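Local coordinates for protein polysaccharide Lyase Family 6 (Bacteroides cellulosilyticus, PDB 6QPS) that probably cleaves mannuronic-acid-rich alginate by beta-elimination, as a calcium-binding polysaccharide lyase of family 6, at residues His57-Ile62 with Gly88-Lys93; Ala84-Lys89 with Glu102-Tyr107; Lys108-Gly113 with Cys140-Lys145; Gly113-Asp118 with Asp153-Gly158. All coordinates share one frame; numbering follows the deposited sequence.

Interaction 1 (His57-Ile62 with Gly88-Lys93)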
loop_
_atom_site.group_PDB
_atom_site.type_symbol
_atom_site.label_atom_id
_atom_site.label_comp_id
_atom_site.label_asym_id
_atom_site.label_seq_id
_atom_site.Cartn_x
_atom_site.Cartn_y
_atom_site.Cartn_z
ATOM N N HIS A 57 24.794 -11.703 12.082
ATOM C CA HIS A 57 25.082 -10.281 12.186
ATOM C C HIS A 57 25.883 -9.805 10.980
ATOM O O HIS A 57 26.791 -10.494 10.506
ATOM C CB HIS A 57 25.907 -9.968 13.440
ATOM C CG HIS A 57 25.156 -10.111 14.726
ATOM N ND1 HIS A 57 24.276 -9.157 15.191
ATOM C CD2 HIS A 57 25.169 -11.094 15.658
ATOM C CE1 HIS A 57 23.771 -9.551 16.346
ATOM N NE2 HIS A 57 24.309 -10.718 16.661
ATOM N N ASN A 58 25.546 -8.610 10.498
ATOM C CA ASN A 58 26.383 -7.870 9.547
ATOM C C ASN A 58 26.702 -8.686 8.293
ATOM O O ASN A 58 27.870 -8.868 7.919
ATOM C CB ASN A 58 27.664 -7.367 10.222
ATOM C CG ASN A 58 27.384 -6.356 11.313
ATOM O OD1 ASN A 58 26.665 -5.377 11.098
ATOM N ND2 ASN A 58 27.934 -6.593 12.494
ATOM N N LEU A 59 25.645 -9.142 7.616
ATOM C CA LEU A 59 25.847 -9.804 6.333
ATOM C C LEU A 59 26.411 -8.837 5.303
ATOM O O LEU A 59 27.077 -9.260 4.354
ATOM C CB LEU A 59 24.533 -10.382 5.812
ATOM C CG LEU A 59 23.842 -11.447 6.659
ATOM C CD1 LEU A 59 22.536 -11.915 5.974
ATOM C CD2 LEU A 59 24.752 -12.625 6.908
ATOM N N LYS A 60 26.142 -7.547 5.454
ATOM C CA LYS A 60 26.675 -6.518 4.550
ATOM C C LYS A 60 26.209 -6.822 3.122
ATOM O O LYS A 60 25.029 -7.139 2.918
ATOM C CB LYS A 60 28.180 -6.371 4.743
ATOM C CG LYS A 60 28.577 -5.856 6.133
ATOM C CD LYS A 60 30.086 -5.897 6.350
ATOM C CE LYS A 60 30.587 -7.334 6.468
ATOM N NZ LYS A 60 31.638 -7.665 5.457
ATOM N N GLU A 61 27.084 -6.706 2.122
ATOM C CA GLU A 61 26.677 -6.905 0.738
ATOM C C GLU A 61 26.494 -8.398 0.504
ATOM O O GLU A 61 27.455 -9.174 0.619
ATOM C CB GLU A 61 27.718 -6.321 -0.212
ATOM C CG GLU A 61 27.803 -4.796 -0.176
ATOM C CD GLU A 61 28.545 -4.223 -1.366
ATOM O OE1 GLU A 61 28.504 -2.989 -1.551
ATOM O OE2 GLU A 61 29.174 -5.004 -2.112
ATOM N N ILE A 62 25.267 -8.799 0.182
ATOM C CA ILE A 62 24.934 -10.202 -0.047
ATOM C C ILE A 62 24.004 -10.297 -1.250
ATOM O O ILE A 62 23.063 -9.506 -1.392
ATOM C CB ILE A 62 24.333 -10.859 1.213
ATOM C CG1 ILE A 62 23.877 -12.294 0.938
ATOM C CG2 ILE A 62 23.171 -10.021 1.761
ATOM C CD1 ILE A 62 23.444 -13.058 2.200
ATOM N N GLY A 88 22.001 -6.082 11.925
ATOM C CA GLY A 88 23.168 -5.313 11.528
ATOM C C GLY A 88 23.103 -4.843 10.081
ATOM O O GLY A 88 22.063 -4.885 9.423
ATOM N N LYS A 89 24.266 -4.407 9.581
ATOM C CA LYS A 89 24.358 -3.822 8.249
ATOM C C LYS A 89 23.975 -4.845 7.189
ATOM O O LYS A 89 24.396 -6.006 7.250
ATOM C CB LYS A 89 25.786 -3.352 7.975
ATOM C CG LYS A 89 26.193 -2.087 8.706
ATOM C CD LYS A 89 27.678 -1.798 8.544
ATOM C CE LYS A 89 27.972 -0.329 8.838
ATOM N NZ LYS A 89 29.256 -0.133 9.546
ATOM N N LEU A 90 23.194 -4.402 6.196
ATOM C CA LEU A 90 22.663 -5.308 5.188
ATOM C C LEU A 90 22.420 -4.602 3.860
ATOM O O LEU A 90 21.816 -3.526 3.821
ATOM C CB LEU A 90 21.343 -5.899 5.701
ATOM C CG LEU A 90 20.585 -6.862 4.799
ATOM C CD1 LEU A 90 21.442 -8.085 4.451
ATOM C CD2 LEU A 90 19.242 -7.302 5.405
ATOM N N ARG A 91 22.853 -5.234 2.762
ATOM C CA ARG A 91 22.539 -4.768 1.402
ATOM C C ARG A 91 22.298 -6.037 0.578
ATOM O O ARG A 91 23.228 -6.587 -0.029
ATOM C CB ARG A 91 23.601 -3.853 0.785
ATOM C CG ARG A 91 23.128 -3.277 -0.593
ATOM C CD ARG A 91 24.055 -2.168 -1.110
ATOM N NE ARG A 91 23.744 -1.761 -2.483
ATOM C CZ ARG A 91 24.663 -1.479 -3.403
ATOM N NH1 ARG A 91 25.949 -1.559 -3.093
ATOM N NH2 ARG A 91 24.299 -1.118 -4.637
ATOM N N LEU A 92 21.058 -6.516 0.591
ATOM C CA LEU A 92 20.679 -7.767 -0.051
ATOM C C LEU A 92 20.083 -7.471 -1.417
ATOM O O LEU A 92 19.156 -6.659 -1.529
ATOM C CB LEU A 92 19.671 -8.509 0.822
ATOM C CG LEU A 92 18.900 -9.676 0.209
ATOM C CD1 LEU A 92 19.876 -10.752 -0.257
ATOM C CD2 LEU A 92 17.883 -10.231 1.203
ATOM N N LYS A 93 20.623 -8.117 -2.453
ATOM C CA LYS A 93 20.125 -8.004 -3.817
ATOM C C LYS A 93 19.713 -9.395 -4.272
ATOM O O LYS A 93 20.482 -10.353 -4.094
ATOM C CB LYS A 93 21.206 -7.440 -4.733
ATOM C CG LYS A 93 21.557 -5.985 -4.437
ATOM C CD LYS A 93 22.631 -5.474 -5.382
ATOM C CE LYS A 93 22.474 -3.980 -5.663
ATOM N NZ LYS A 93 21.244 -3.696 -6.479
HETATM O O HOH W 1 22.959 -8.316 8.199
HETATM O O HOH W 2 27.569 -1.201 -0.148
#
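The CG2 methyl of Ile-62 lies 3.7 Å from CD1 of Leu-90. CG2 of Ile-62 also meets CB of Leu-92 at 3.9 Å. With CG1 of Ile-62 anti to the backbone N (chi1 175°), CG2 is the branch left to face both leucines. Asn-58 works differently. OD1 of Asn-58 accepts the backbone N-H of Lys-89 at 3.0 Å, the donor tilted 19° from the amide plane. A CB on Gly-88 would clash with this oxygen.

The backbones pair in parallel, as on successive coils of the right-handed beta-helix of this lyase family. Lys-60 N bonds to Lys-89 O, and Arg-91 N bonds back to Lys-60 O. Ile-62 N then reaches Arg-91 O at 3.0 Å. A water bridges Leu-59 N and Lys-89 O.

On the other face of the strands, Glu-61 and Arg-91 run side by side. OE1 of Glu-61 meets NH1 of Arg-91 at the guanidinium edge, 3.3 Å away, a salt bridge whose hydrogen bond is weak. The planes of the two groups stand 75° apart. Further out, helix 31-40 packs on Leu-59 and Ile-62, while Met-116 of the following coil touches Leu-90.

Interaction 2 (Ala84-Lys89 with Glu102-Tyr107)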
loop_
_atom_site.group_PDB
_atom_site.type_symbol
_atom_site.label_atom_id
_atom_site.label_comp_id
_atom_site.label_asym_id
_atom_site.label_seq_id
_atom_site.Cartn_x
_atom_site.Cartn_y
_atom_site.Cartn_z
ATOM N N ALA A 84 15.953 -18.021 12.929
ATOM C CA ALA A 84 17.108 -17.437 12.249
ATOM C C ALA A 84 16.887 -15.932 12.111
ATOM O O ALA A 84 16.024 -15.492 11.339
ATOM C CB ALA A 84 17.340 -18.072 10.881
ATOM N N VAL A 85 17.691 -15.152 12.834
ATOM C CA VAL A 85 17.522 -13.704 12.968
ATOM C C VAL A 85 18.666 -13.039 12.222
ATOM O O VAL A 85 19.830 -13.422 12.403
ATOM C CB VAL A 85 17.559 -13.289 14.452
ATOM C CG1 VAL A 85 17.272 -11.803 14.614
ATOM C CG2 VAL A 85 16.586 -14.129 15.279
ATOM N N ILE A 86 18.343 -12.053 11.387
ATOM C CA ILE A 86 19.332 -11.302 10.617
ATOM C C ILE A 86 19.350 -9.871 11.136
ATOM O O ILE A 86 18.308 -9.205 11.173
ATOM C CB ILE A 86 19.009 -11.359 9.115
ATOM C CG1 ILE A 86 19.129 -12.808 8.625
ATOM C CG2 ILE A 86 19.919 -10.441 8.345
ATOM C CD1 ILE A 86 18.657 -13.011 7.191
ATOM N N SER A 87 20.539 -9.390 11.512
ATOM C CA SER A 87 20.693 -8.107 12.188
ATOM C C SER A 87 21.937 -7.389 11.674
ATOM O O SER A 87 22.834 -8.000 11.087
ATOM C CB SER A 87 20.781 -8.313 13.714
ATOM O OG SER A 87 19.657 -9.046 14.185
ATOM N N GLY A 88 22.001 -6.082 11.925
ATOM C CA GLY A 88 23.168 -5.313 11.528
ATOM C C GLY A 88 23.103 -4.843 10.081
ATOM O O GLY A 88 22.063 -4.885 9.423
ATOM N N LYS A 89 24.266 -4.407 9.581
ATOM C CA LYS A 89 24.358 -3.822 8.249
ATOM C C LYS A 89 23.975 -4.845 7.189
ATOM O O LYS A 89 24.396 -6.006 7.250
ATOM C CB LYS A 89 25.786 -3.352 7.975
ATOM C CG LYS A 89 26.193 -2.087 8.706
ATOM C CD LYS A 89 27.678 -1.798 8.544
ATOM C CE LYS A 89 27.972 -0.329 8.838
ATOM N NZ LYS A 89 29.256 -0.133 9.546
ATOM N N GLU A 102 12.013 -17.526 2.842
ATOM C CA GLU A 102 10.941 -18.005 3.710
ATOM C C GLU A 102 11.350 -17.998 5.179
ATOM O O GLU A 102 12.424 -18.486 5.544
ATOM C CB GLU A 102 10.546 -19.471 3.415
ATOM C CG GLU A 102 10.209 -19.832 1.979
ATOM C CD GLU A 102 9.926 -21.331 1.819
ATOM O OE1 GLU A 102 10.059 -22.095 2.809
ATOM O OE2 GLU A 102 9.604 -21.747 0.692
ATOM N N ASP A 103 10.438 -17.563 6.044
ATOM C CA ASP A 103 10.544 -17.793 7.484
ATOM C C ASP A 103 11.754 -17.107 8.127
ATOM O O ASP A 103 12.234 -17.559 9.170
ATOM C CB ASP A 103 10.542 -19.288 7.808
ATOM C CG ASP A 103 9.185 -19.944 7.550
ATOM O OD1 ASP A 103 8.143 -19.283 7.751
ATOM O OD2 ASP A 103 9.159 -21.136 7.167
ATOM N N LEU A 104 12.239 -16.014 7.547
ATOM C CA LEU A 104 13.374 -15.266 8.076
ATOM C C LEU A 104 12.893 -14.089 8.916
ATOM O O LEU A 104 11.888 -13.454 8.588
ATOM C CB LEU A 104 14.245 -14.741 6.932
ATOM C CG LEU A 104 14.916 -15.817 6.067
ATOM C CD1 LEU A 104 15.629 -15.167 4.892
ATOM C CD2 LEU A 104 15.881 -16.698 6.851
ATOM N N LEU A 105 13.644 -13.770 9.967
ATOM C CA LEU A 105 13.347 -12.636 10.831
ATOM C C LEU A 105 14.442 -11.592 10.693
ATOM O O LEU A 105 15.545 -11.781 11.223
ATOM C CB LEU A 105 13.238 -13.099 12.276
ATOM C CG LEU A 105 13.158 -12.035 13.369
ATOM C CD1 LEU A 105 12.072 -11.038 13.184
ATOM C CD2 LEU A 105 12.947 -12.709 14.738
ATOM N N PHE A 106 14.122 -10.486 10.021
ATOM C CA PHE A 106 15.008 -9.332 9.921
ATOM C C PHE A 106 14.666 -8.425 11.101
ATOM O O PHE A 106 13.572 -7.858 11.157
ATOM C CB PHE A 106 14.857 -8.605 8.587
ATOM C CG PHE A 106 15.183 -9.455 7.367
ATOM C CD1 PHE A 106 14.221 -10.233 6.762
ATOM C CD2 PHE A 106 16.458 -9.465 6.833
ATOM C CE1 PHE A 106 14.524 -11.009 5.646
ATOM C CE2 PHE A 106 16.761 -10.248 5.717
ATOM C CZ PHE A 106 15.797 -11.018 5.134
ATOM N N TYR A 107 15.588 -8.309 12.055
ATOM C CA TYR A 107 15.360 -7.586 13.305
ATOM C C TYR A 107 16.585 -6.733 13.581
ATOM O O TYR A 107 17.691 -7.263 13.731
ATOM C CB TYR A 107 15.082 -8.528 14.480
ATOM C CG TYR A 107 14.828 -7.752 15.765
ATOM C CD1 TYR A 107 13.663 -6.999 15.927
ATOM C CD2 TYR A 107 15.757 -7.731 16.792
ATOM C CE1 TYR A 107 13.434 -6.272 17.067
ATOM C CE2 TYR A 107 15.532 -6.994 17.932
ATOM C CZ TYR A 107 14.369 -6.272 18.067
ATOM O OH TYR A 107 14.159 -5.535 19.208
#
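Strands 84-87 and 105-107 stack in parallel as neighbouring rungs of a right-handed beta-helix, the fold of this lyase family. Their axes approach to 4.7 Å and cross at -35°. Three backbone bonds join them: Leu-105 N to Ala-84 O, Ile-86 N to Leu-105 O, and Tyr-107 N to Ile-86 O.

Side chains alternate between two faces. On one, Ile-86 lies alongside Phe-106 and points the same way. Its CD1 methyl approaches the ring obliquely, 3.7 Å from CE2 of Phe-106, and its CG2 lies 3.9 Å from CD2 of that ring. CD1 of Leu-104 stands 4.4 Å from CD1 of Ile-86. Leu-59 and Trp-76 also pack on Ile-86. On the other face, CG2 of Val-85 meets CD2 of Leu-105 at 3.9 Å. The CG1 branch of Val-85 is trans to its own N (chi1 -175°) and comes to the same distance from CB of Tyr-107.

Ser-87 adds a side-chain bond beyond these three. OG of Ser-87 donates to Tyr-107 O at 2.7 Å, nearly in line with the C=O bond. An alanine here is likely to leave that carbonyl without its hydroxyl donor and to weaken the tie between the strands just before the corner at Gly-88.

The chemistry is thus divided. Dispersion between aliphatic and aromatic groups holds the Ile-86 face, and the hydroxyl bond continues the backbone pairing where the strand turns.

Interaction 3 (Lys108-Gly113 with Cys140-Lys145)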
loop_
_atom_site.group_PDB
_atom_site.type_symbol
_atom_site.label_atom_id
_atom_site.label_comp_id
_atom_site.label_asym_id
_atom_site.label_seq_id
_atom_site.Cartn_x
_atom_site.Cartn_y
_atom_site.Cartn_z
ATOM N N LYS A 108 16.399 -5.419 13.651
ATOM C CA LYS A 108 17.506 -4.494 13.882
ATOM C C LYS A 108 18.640 -4.741 12.885
ATOM O O LYS A 108 19.821 -4.732 13.219
ATOM C CB LYS A 108 17.972 -4.516 15.344
ATOM C CG LYS A 108 16.915 -3.891 16.258
ATOM C CD LYS A 108 17.321 -3.779 17.731
ATOM C CE LYS A 108 16.234 -2.982 18.483
ATOM N NZ LYS A 108 16.457 -2.790 19.957
ATOM N N ALA A 109 18.259 -4.975 11.632
ATOM C CA ALA A 109 19.140 -4.839 10.478
ATOM C C ALA A 109 18.834 -3.498 9.823
ATOM O O ALA A 109 17.828 -2.860 10.134
ATOM C CB ALA A 109 18.851 -5.958 9.472
ATOM N N TRP A 110 19.722 -3.044 8.938
ATOM C CA TRP A 110 19.470 -1.782 8.254
ATOM C C TRP A 110 20.312 -1.694 6.986
ATOM O O TRP A 110 21.303 -2.411 6.818
ATOM C CB TRP A 110 19.759 -0.568 9.153
ATOM C CG TRP A 110 21.183 -0.492 9.630
ATOM C CD1 TRP A 110 22.223 0.094 8.984
ATOM C CD2 TRP A 110 21.715 -1.014 10.852
ATOM N NE1 TRP A 110 23.377 -0.039 9.713
ATOM C CE2 TRP A 110 23.094 -0.707 10.872
ATOM C CE3 TRP A 110 21.160 -1.697 11.935
ATOM C CZ2 TRP A 110 23.926 -1.063 11.934
ATOM C CZ3 TRP A 110 21.990 -2.049 12.991
ATOM C CH2 TRP A 110 23.356 -1.739 12.976
ATOM N N ALA A 111 19.907 -0.776 6.111
ATOM C CA ALA A 111 20.562 -0.620 4.820
ATOM C C ALA A 111 21.924 0.038 4.945
ATOM O O ALA A 111 22.096 1.045 5.646
ATOM C CB ALA A 111 19.700 0.237 3.906
ATOM N N ILE A 112 22.902 -0.523 4.228
ATOM C CA ILE A 112 24.200 0.130 4.097
ATOM C C ILE A 112 24.040 1.488 3.436
ATOM O O ILE A 112 24.558 2.501 3.921
ATOM C CB ILE A 112 25.204 -0.782 3.365
ATOM C CG1 ILE A 112 25.652 -1.900 4.324
ATOM C CG2 ILE A 112 26.422 0.044 2.906
ATOM C CD1 ILE A 112 26.508 -2.963 3.665
ATOM N N GLY A 113 23.319 1.531 2.327
ATOM C CA GLY A 113 22.982 2.792 1.697
ATOM C C GLY A 113 21.486 3.067 1.728
ATOM O O GLY A 113 20.903 3.226 2.801
ATOM N N CYS A 140 14.015 -2.257 11.797
ATOM C CA CYS A 140 15.210 -2.303 10.948
ATOM C C CYS A 140 15.635 -0.883 10.571
ATOM O O CYS A 140 15.552 -0.445 9.416
ATOM C CB CYS A 140 14.963 -3.193 9.736
ATOM S SG CYS A 140 15.107 -4.980 10.104
ATOM N N ASN A 141 16.133 -0.170 11.586
ATOM C CA ASN A 141 16.447 1.253 11.493
ATOM C C ASN A 141 17.936 1.492 11.721
ATOM O O ASN A 141 18.483 1.094 12.750
ATOM C CB ASN A 141 15.600 2.005 12.529
ATOM C CG ASN A 141 14.108 1.801 12.317
ATOM O OD1 ASN A 141 13.582 2.111 11.246
ATOM N ND2 ASN A 141 13.423 1.279 13.317
ATOM N N ASP A 142 18.586 2.165 10.766
ATOM C CA ASP A 142 20.010 2.472 10.859
ATOM C C ASP A 142 20.246 3.389 12.043
ATOM O O ASP A 142 19.695 4.500 12.078
ATOM C CB ASP A 142 20.435 3.178 9.572
ATOM C CG ASP A 142 21.936 3.423 9.483
ATOM O OD1 ASP A 142 22.643 3.275 10.504
ATOM O OD2 ASP A 142 22.396 3.762 8.365
ATOM N N PRO A 143 21.067 2.991 13.014
ATOM C CA PRO A 143 21.355 3.900 14.138
ATOM C C PRO A 143 22.005 5.208 13.716
ATOM O O PRO A 143 21.952 6.184 14.478
ATOM C CB PRO A 143 22.290 3.081 15.042
ATOM C CG PRO A 143 22.217 1.669 14.565
ATOM C CD PRO A 143 21.796 1.710 13.117
ATOM N N GLN A 144 22.638 5.251 12.542
ATOM C CA GLN A 144 23.328 6.441 12.057
ATOM C C GLN A 144 22.446 7.320 11.179
ATOM O O GLN A 144 22.897 8.378 10.726
ATOM C CB GLN A 144 24.587 6.040 11.280
ATOM C CG GLN A 144 25.667 5.407 12.152
ATOM C CD GLN A 144 26.082 6.290 13.313
ATOM O OE1 GLN A 144 26.218 7.506 13.168
ATOM N NE2 GLN A 144 26.280 5.680 14.478
ATOM N N LYS A 145 21.211 6.910 10.929
ATOM C CA LYS A 145 20.216 7.762 10.299
ATOM C C LYS A 145 19.270 8.281 11.380
ATOM O O LYS A 145 19.006 7.603 12.376
ATOM C CB LYS A 145 19.440 6.986 9.227
ATOM C CG LYS A 145 20.308 6.437 8.084
ATOM C CD LYS A 145 19.470 5.805 6.971
ATOM C CE LYS A 145 20.331 5.318 5.814
ATOM N NZ LYS A 145 20.798 3.902 5.949
HETATM O O HOH W 3 24.376 2.044 7.120
#
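A proline ring carbon sits squarely over the indole of Trp-110. CD of Pro-143 lies 3.4 Å from the centroid of the six-membered ring, only 6° off the ring normal, in a CH-pi contact. The same face receives CA of Asp-142, 3.8 Å from the centroid of the five-membered ring. The contact joins strand 109-111 of the parallel beta-helix to the loop that follows strand 131-138. Trp-110 can lie flat on this loop because its CG sits between the backbone N and the carbonyl carbon (chi1 60°).

The carboxylate of Asp-142 is nearly parallel to the indole, the planes 14° apart. Its CG approaches CD1 of Trp-110 to 3.4 Å. Two bonds from its own loop hold this carboxylate. OD1 accepts the N-H of Gln-144 from above the carboxylate plane, forming an Asx turn. OD2 of Asp-142 uses its anti lone pair for NZ of Lys-145, a salt bridge of 2.9 Å. A water also joins Asp-142 OD2 to Ala-111 O. A type I beta turn from Asp-142 to Lys-145 brings the two side chains together. Glu-154 gives the Lys-145 amine a second carboxylate partner.

At the other end of the contact, the N-H of Ala-109 makes a weak bond to SG of Cys-140. Back at the turn, NZ of Lys-145 also donates to Gly-113 O at 3.2 Å, in the carbonyl plane.

Interaction 4 (Gly113-Asp118 with Asp153-Gly158)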
loop_
_atom_site.group_PDB
_atom_site.type_symbol
_atom_site.label_atom_id
_atom_site.label_comp_id
_atom_site.label_asym_id
_atom_site.label_seq_id
_atom_site.Cartn_x
_atom_site.Cartn_y
_atom_site.Cartn_z
ATOM N N GLY A 113 23.319 1.531 2.327
ATOM C CA GLY A 113 22.982 2.792 1.697
ATOM C C GLY A 113 21.486 3.067 1.728
ATOM O O GLY A 113 20.903 3.226 2.801
ATOM N N HIS A 114 20.864 3.144 0.551
ATOM C CA HIS A 114 19.466 3.551 0.428
ATOM C C HIS A 114 18.493 2.391 0.526
ATOM O O HIS A 114 17.356 2.605 0.944
ATOM C CB HIS A 114 19.259 4.252 -0.932
ATOM C CG HIS A 114 17.919 4.916 -1.087
ATOM N ND1 HIS A 114 16.811 4.266 -1.587
ATOM C CD2 HIS A 114 17.517 6.182 -0.815
ATOM C CE1 HIS A 114 15.781 5.096 -1.598
ATOM N NE2 HIS A 114 16.185 6.268 -1.145
ATOM N N ASP A 115 18.896 1.178 0.138
ATOM C CA ASP A 115 17.963 0.075 -0.099
ATOM C C ASP A 115 18.418 -1.165 0.656
ATOM O O ASP A 115 19.473 -1.730 0.355
ATOM C CB ASP A 115 17.849 -0.209 -1.605
ATOM C CG ASP A 115 17.550 1.040 -2.401
ATOM O OD1 ASP A 115 16.500 1.650 -2.133
ATOM O OD2 ASP A 115 18.381 1.429 -3.257
ATOM N N MET A 116 17.610 -1.622 1.613
ATOM C CA MET A 116 18.016 -2.766 2.421
ATOM C C MET A 116 17.906 -4.072 1.639
ATOM O O MET A 116 18.870 -4.847 1.579
ATOM C CB MET A 116 17.208 -2.832 3.713
ATOM C CG MET A 116 17.785 -3.824 4.716
ATOM S SD MET A 116 16.950 -3.839 6.326
ATOM C CE MET A 116 15.440 -4.703 5.907
ATOM N N ILE A 117 16.737 -4.334 1.047
ATOM C CA ILE A 117 16.451 -5.533 0.248
ATOM C C ILE A 117 15.912 -5.054 -1.104
ATOM O O ILE A 117 14.920 -4.311 -1.153
ATOM C CB ILE A 117 15.417 -6.451 0.928
ATOM C CG1 ILE A 117 15.890 -6.877 2.320
ATOM C CG2 ILE A 117 15.098 -7.660 0.040
ATOM C CD1 ILE A 117 14.831 -7.671 3.108
ATOM N N ASP A 118 16.546 -5.487 -2.199
ATOM C CA ASP A 118 16.243 -4.999 -3.548
ATOM C C ASP A 118 16.198 -6.188 -4.502
ATOM O O ASP A 118 17.044 -7.086 -4.426
ATOM C CB ASP A 118 17.309 -3.977 -3.979
ATOM C CG ASP A 118 16.858 -3.046 -5.088
ATOM O OD1 ASP A 118 15.702 -3.122 -5.559
ATOM O OD2 ASP A 118 17.711 -2.228 -5.498
ATOM N N ASP A 153 17.439 8.476 4.888
ATOM C CA ASP A 153 16.410 7.817 4.098
ATOM C C ASP A 153 16.864 6.404 3.788
ATOM O O ASP A 153 17.983 6.197 3.305
ATOM C CB ASP A 153 16.249 8.583 2.782
ATOM C CG ASP A 153 14.827 8.650 2.303
ATOM O OD1 ASP A 153 13.923 8.144 2.996
ATOM O OD2 ASP A 153 14.618 9.228 1.215
ATOM N N GLU A 154 15.998 5.435 4.048
ATOM C CA GLU A 154 16.287 4.063 3.646
ATOM C C GLU A 154 14.977 3.340 3.362
ATOM O O GLU A 154 13.974 3.573 4.044
ATOM C CB GLU A 154 17.137 3.279 4.671
ATOM C CG GLU A 154 16.514 3.132 6.051
ATOM C CD GLU A 154 17.475 2.600 7.117
ATOM O OE1 GLU A 154 18.656 2.285 6.806
ATOM O OE2 GLU A 154 17.035 2.495 8.279
ATOM N N TYR A 155 14.972 2.505 2.324
ATOM C CA TYR A 155 13.779 1.780 1.914
ATOM C C TYR A 155 13.958 0.312 2.275
ATOM O O TYR A 155 15.008 -0.274 1.991
ATOM C CB TYR A 155 13.558 1.891 0.393
ATOM C CG TYR A 155 13.123 3.232 -0.168
ATOM C CD1 TYR A 155 13.203 4.409 0.560
ATOM C CD2 TYR A 155 12.622 3.303 -1.464
ATOM C CE1 TYR A 155 12.783 5.625 0.019
ATOM C CE2 TYR A 155 12.218 4.484 -2.007
ATOM C CZ TYR A 155 12.310 5.661 -1.292
ATOM O OH TYR A 155 11.926 6.860 -1.856
ATOM N N TRP A 156 12.923 -0.327 2.827
ATOM C CA TRP A 156 13.083 -1.709 3.287
ATOM C C TRP A 156 13.113 -2.711 2.128
ATOM O O TRP A 156 14.062 -3.492 2.000
ATOM C CB TRP A 156 12.022 -2.062 4.335
ATOM C CG TRP A 156 12.389 -1.544 5.723
ATOM C CD1 TRP A 156 13.526 -0.854 6.075
ATOM C CD2 TRP A 156 11.616 -1.677 6.923
ATOM N NE1 TRP A 156 13.485 -0.533 7.409
ATOM C CE2 TRP A 156 12.341 -1.061 7.955
ATOM C CE3 TRP A 156 10.381 -2.257 7.222
ATOM C CZ2 TRP A 156 11.870 -1.011 9.262
ATOM C CZ3 TRP A 156 9.935 -2.237 8.536
ATOM C CH2 TRP A 156 10.670 -1.618 9.528
ATOM N N VAL A 157 12.087 -2.695 1.279
ATOM C CA VAL A 157 11.944 -3.636 0.167
ATOM C C VAL A 157 11.683 -2.867 -1.129
ATOM O O VAL A 157 10.771 -2.035 -1.197
ATOM C CB VAL A 157 10.808 -4.644 0.424
ATOM C CG1 VAL A 157 10.702 -5.641 -0.728
ATOM C CG2 VAL A 157 11.002 -5.357 1.737
ATOM N N GLY A 158 12.508 -3.132 -2.143
ATOM C CA GLY A 158 12.310 -2.571 -3.465
ATOM C C GLY A 158 11.963 -3.642 -4.486
ATOM O O GLY A 158 12.788 -4.511 -4.802
HETATM O O HOH W 4 14.335 8.423 -1.318
HETATM O O HOH W 5 14.904 -1.602 -0.574
#
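His-114 turns the edge of its imidazole onto the face of Tyr-155. The planes meet at 54° and the centroids are 4.3 Å apart. CE1 of His-114 stands over the centre of the phenol ring, 3.4 Å from CD1 of Tyr-155. A trans first torsion (chi1 -171°) carries the imidazole over that ring. Its rotation is fixed at both nitrogens. ND1 of His-114 donates to OD1 of Asp-115 at 2.7 Å, in the plane of the imidazole. NE2 meets a water that also joins Asp-153 OD2 and Tyr-155 OH. A leucine in place of Tyr-155 would probably leave His-114 without its aromatic face and that water without the phenol oxygen.

Further along, the CE methyl of Met-116 lies over one face of Trp-156, 4.3 Å from CD1 of the indole. The sulfur lies obliquely to the same ring, a Met-aromatic contact.

Main-chain bonds tie the parallel segments: Tyr-155 N to His-114 O, Met-116 N to Tyr-155 O, and Gly-158 N to Ile-117 O. Arg-216 bonds to Tyr-155 OH. The Tyr-155 side chain is about 6 Å from that of the calcium ligand Glu-213. Strand 115-118 lies between strands 90-95 and 155-159, and strand 131-138 packs against Met-116, Ile-117 and Trp-156.

The four contacts follow the early coils of the beta-helix. Interactions 1 and 2 share the corner Gly-88 and Lys-89, and their centres are 10 Å apart. Gly-88 also ties both to interaction 3: its N lies 2.9 Å from Lys-108 O and its O lies 3.0 Å from Trp-110 N. Interaction 4 continues the stacking of interaction 1, with Leu-92 N 2.9 Å from Met-116 O. Interactions 3 and 4 share Gly-113. A salt bridge of 2.8 Å from Lys-145 NZ to Glu-154 OE1 also joins them. Interactions 1, 2 and 3 lie away from the calcium site. Interaction 4 comes near it, the Tyr-155 side chain being about 10 Å from the ion.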